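Local coordinates for protein probable glutathione reductase (PDB 4DNA) that probably uses NADPH and a bound FAD to reduce glutathione disulfide to glutathione, working as a homodimer, at residues A[171-176]-A[192-197]. Numbering follows the deposited sequence.
Sequences ESILIA and LGVKTT
Ile173 pairs with Thr196, and its backbone bonds Lys195 and Thr197 on either side, in a four-bond parallel ladder that joins strand 172-176 to the start of strand 195-199. The amide of Ile173 gives its hydrogen to Lys195 O (N to O 3.0 Å), and its carbonyl takes the one from Thr197 N. Ile175 N closes the ladder on Thr197 O with an N-H...O angle of 172°, while Lys195 N opens it on Glu171 O.

The buried middle of the ladder is well packed on both faces, one of which lies against helix 180-191. There Ile173 CG2 lies 3.8 Å from Val194 CG1, the branch that chi1 of 179° sets anti to its own backbone N, and both residues pack on Phe189. Beta-branched aliphatics suit this layer because they accept extended backbones and fill the space beneath the helix. Thr196 OG1, buried alongside Ile173 CG2, meets its polar need locally on Val194 O from above the carbonyl plane. On the other face Leu174 CD1 meets Thr197 CB, an apolar touch that the threonine offers through its carbon atoms.

Toward the beginning of both strands the contact loosens. Glu171 turns away to a salt bridge with Arg244, Ser172 OG is taken by the amide of Asp258, and of the Lys195 side chain it is CB that stays near, 3.5 Å from Glu171 O, while the amine leads off. Gly193 ends the helix in a Schellman motif; at its phi of 93° a side chain would jam against Leu192 O.

This is the first beta-alpha-beta crossover of the Rossmann-type domain thought to bind the nicotinamide dinucleotide; Ile175 packs near Ala182, a predicted dinucleotide-binding residue in an apparent GxGxxA motif. Backbone bonds and apolar layers can thus hold the pair in register without a buried ion pair.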
loop_
_atom_site.group_PDB
_atom_site.type_symbol
_atom_site.label_atom_id
_atom_site.label_comp_id
_atom_site.label_asym_id
_atom_site.label_seq_id
_atom_site.Cartn_x
_atom_site.Cartn_y
_atom_site.Cartn_z
ATOM N N GLU A 171 -19.886 16.971 20.429
ATOM C CA GLU A 171 -20.528 17.435 19.220
ATOM C C GLU A 171 -19.592 18.458 18.566
ATOM O O GLU A 171 -19.623 18.648 17.345
ATOM C CB GLU A 171 -21.928 17.985 19.549
ATOM C CG GLU A 171 -22.383 19.207 18.748
ATOM C CD GLU A 171 -23.524 19.986 19.418
ATOM O OE1 GLU A 171 -23.604 20.023 20.679
ATOM O OE2 GLU A 171 -24.341 20.571 18.670
ATOM N N SER A 172 -18.740 19.085 19.380
ATOM C CA SER A 172 -17.658 19.933 18.878
ATOM C C SER A 172 -16.371 19.720 19.678
ATOM O O SER A 172 -16.426 19.489 20.892
ATOM C CB SER A 172 -18.060 21.416 18.860
ATOM O OG SER A 172 -18.567 21.825 20.116
ATOM N N ILE A 173 -15.229 19.769 18.980
ATOM C CA ILE A 173 -13.895 19.744 19.603
ATOM C C ILE A 173 -12.964 20.836 19.043
ATOM O O ILE A 173 -13.030 21.189 17.860
ATOM C CB ILE A 173 -13.199 18.361 19.493
ATOM C CG1 ILE A 173 -12.112 18.225 20.564
ATOM C CG2 ILE A 173 -12.606 18.128 18.102
ATOM C CD1 ILE A 173 -11.774 16.791 20.909
ATOM N N LEU A 174 -12.098 21.359 19.906
ATOM C CA LEU A 174 -11.047 22.258 19.477
ATOM C C LEU A 174 -9.714 21.693 19.909
ATOM O O LEU A 174 -9.481 21.518 21.104
ATOM C CB LEU A 174 -11.237 23.665 20.063
ATOM C CG LEU A 174 -10.074 24.633 19.833
ATOM C CD1 LEU A 174 -10.076 25.141 18.409
ATOM C CD2 LEU A 174 -10.095 25.793 20.807
ATOM N N ILE A 175 -8.843 21.439 18.934
ATOM C CA ILE A 175 -7.531 20.857 19.185
ATOM C C ILE A 175 -6.367 21.803 18.917
ATOM O O ILE A 175 -6.055 22.108 17.772
ATOM C CB ILE A 175 -7.294 19.600 18.343
ATOM C CG1 ILE A 175 -8.354 18.554 18.645
ATOM C CG2 ILE A 175 -5.906 19.052 18.624
ATOM C CD1 ILE A 175 -8.598 17.595 17.502
ATOM N N ALA A 176 -5.711 22.230 19.991
ATOM C CA ALA A 176 -4.437 22.930 19.908
ATOM C C ALA A 176 -3.287 21.943 19.658
ATOM O O ALA A 176 -3.223 20.868 20.278
ATOM C CB ALA A 176 -4.199 23.708 21.188
ATOM N N LEU A 192 -15.788 11.196 12.305
ATOM C CA LEU A 192 -16.898 10.735 13.129
ATOM C C LEU A 192 -18.042 11.761 13.326
ATOM O O LEU A 192 -19.011 11.489 14.041
ATOM C CB LEU A 192 -16.363 10.192 14.458
ATOM C CG LEU A 192 -15.344 9.046 14.375
ATOM C CD1 LEU A 192 -14.797 8.719 15.748
ATOM C CD2 LEU A 192 -15.905 7.793 13.736
ATOM N N GLY A 193 -17.941 12.919 12.675
ATOM C CA GLY A 193 -19.016 13.913 12.664
ATOM C C GLY A 193 -18.915 14.982 13.738
ATOM O O GLY A 193 -19.844 15.773 13.914
ATOM N N VAL A 194 -17.806 14.992 14.475
ATOM C CA VAL A 194 -17.535 16.049 15.432
ATOM C C VAL A 194 -17.187 17.288 14.640
ATOM O O VAL A 194 -16.345 17.220 13.747
ATOM C CB VAL A 194 -16.345 15.704 16.349
ATOM C CG1 VAL A 194 -16.075 16.830 17.331
ATOM C CG2 VAL A 194 -16.598 14.407 17.097
ATOM N N LYS A 195 -17.840 18.408 14.944
ATOM C CA LYS A 195 -17.426 19.704 14.406
ATOM C C LYS A 195 -16.011 19.985 14.915
ATOM O O LYS A 195 -15.820 20.247 16.101
ATOM C CB LYS A 195 -18.407 20.792 14.850
ATOM C CG LYS A 195 -17.945 22.224 14.624
ATOM C CD LYS A 195 -18.329 22.744 13.246
ATOM C CE LYS A 195 -17.982 24.223 13.087
ATOM N NZ LYS A 195 -16.546 24.418 12.732
ATOM N N THR A 196 -15.025 19.897 14.023
ATOM C CA THR A 196 -13.605 19.911 14.425
ATOM C C THR A 196 -12.873 21.218 14.109
ATOM O O THR A 196 -12.938 21.701 12.989
ATOM C CB THR A 196 -12.833 18.731 13.787
ATOM O OG1 THR A 196 -13.310 17.495 14.325
ATOM C CG2 THR A 196 -11.337 18.830 14.062
ATOM N N THR A 197 -12.169 21.777 15.091
ATOM C CA THR A 197 -11.297 22.940 14.850
ATOM C C THR A 197 -9.883 22.676 15.364
ATOM O O THR A 197 -9.701 22.172 16.472
ATOM C CB THR A 197 -11.837 24.223 15.516
ATOM O OG1 THR A 197 -13.254 24.305 15.334
ATOM C CG2 THR A 197 -11.180 25.456 14.935
#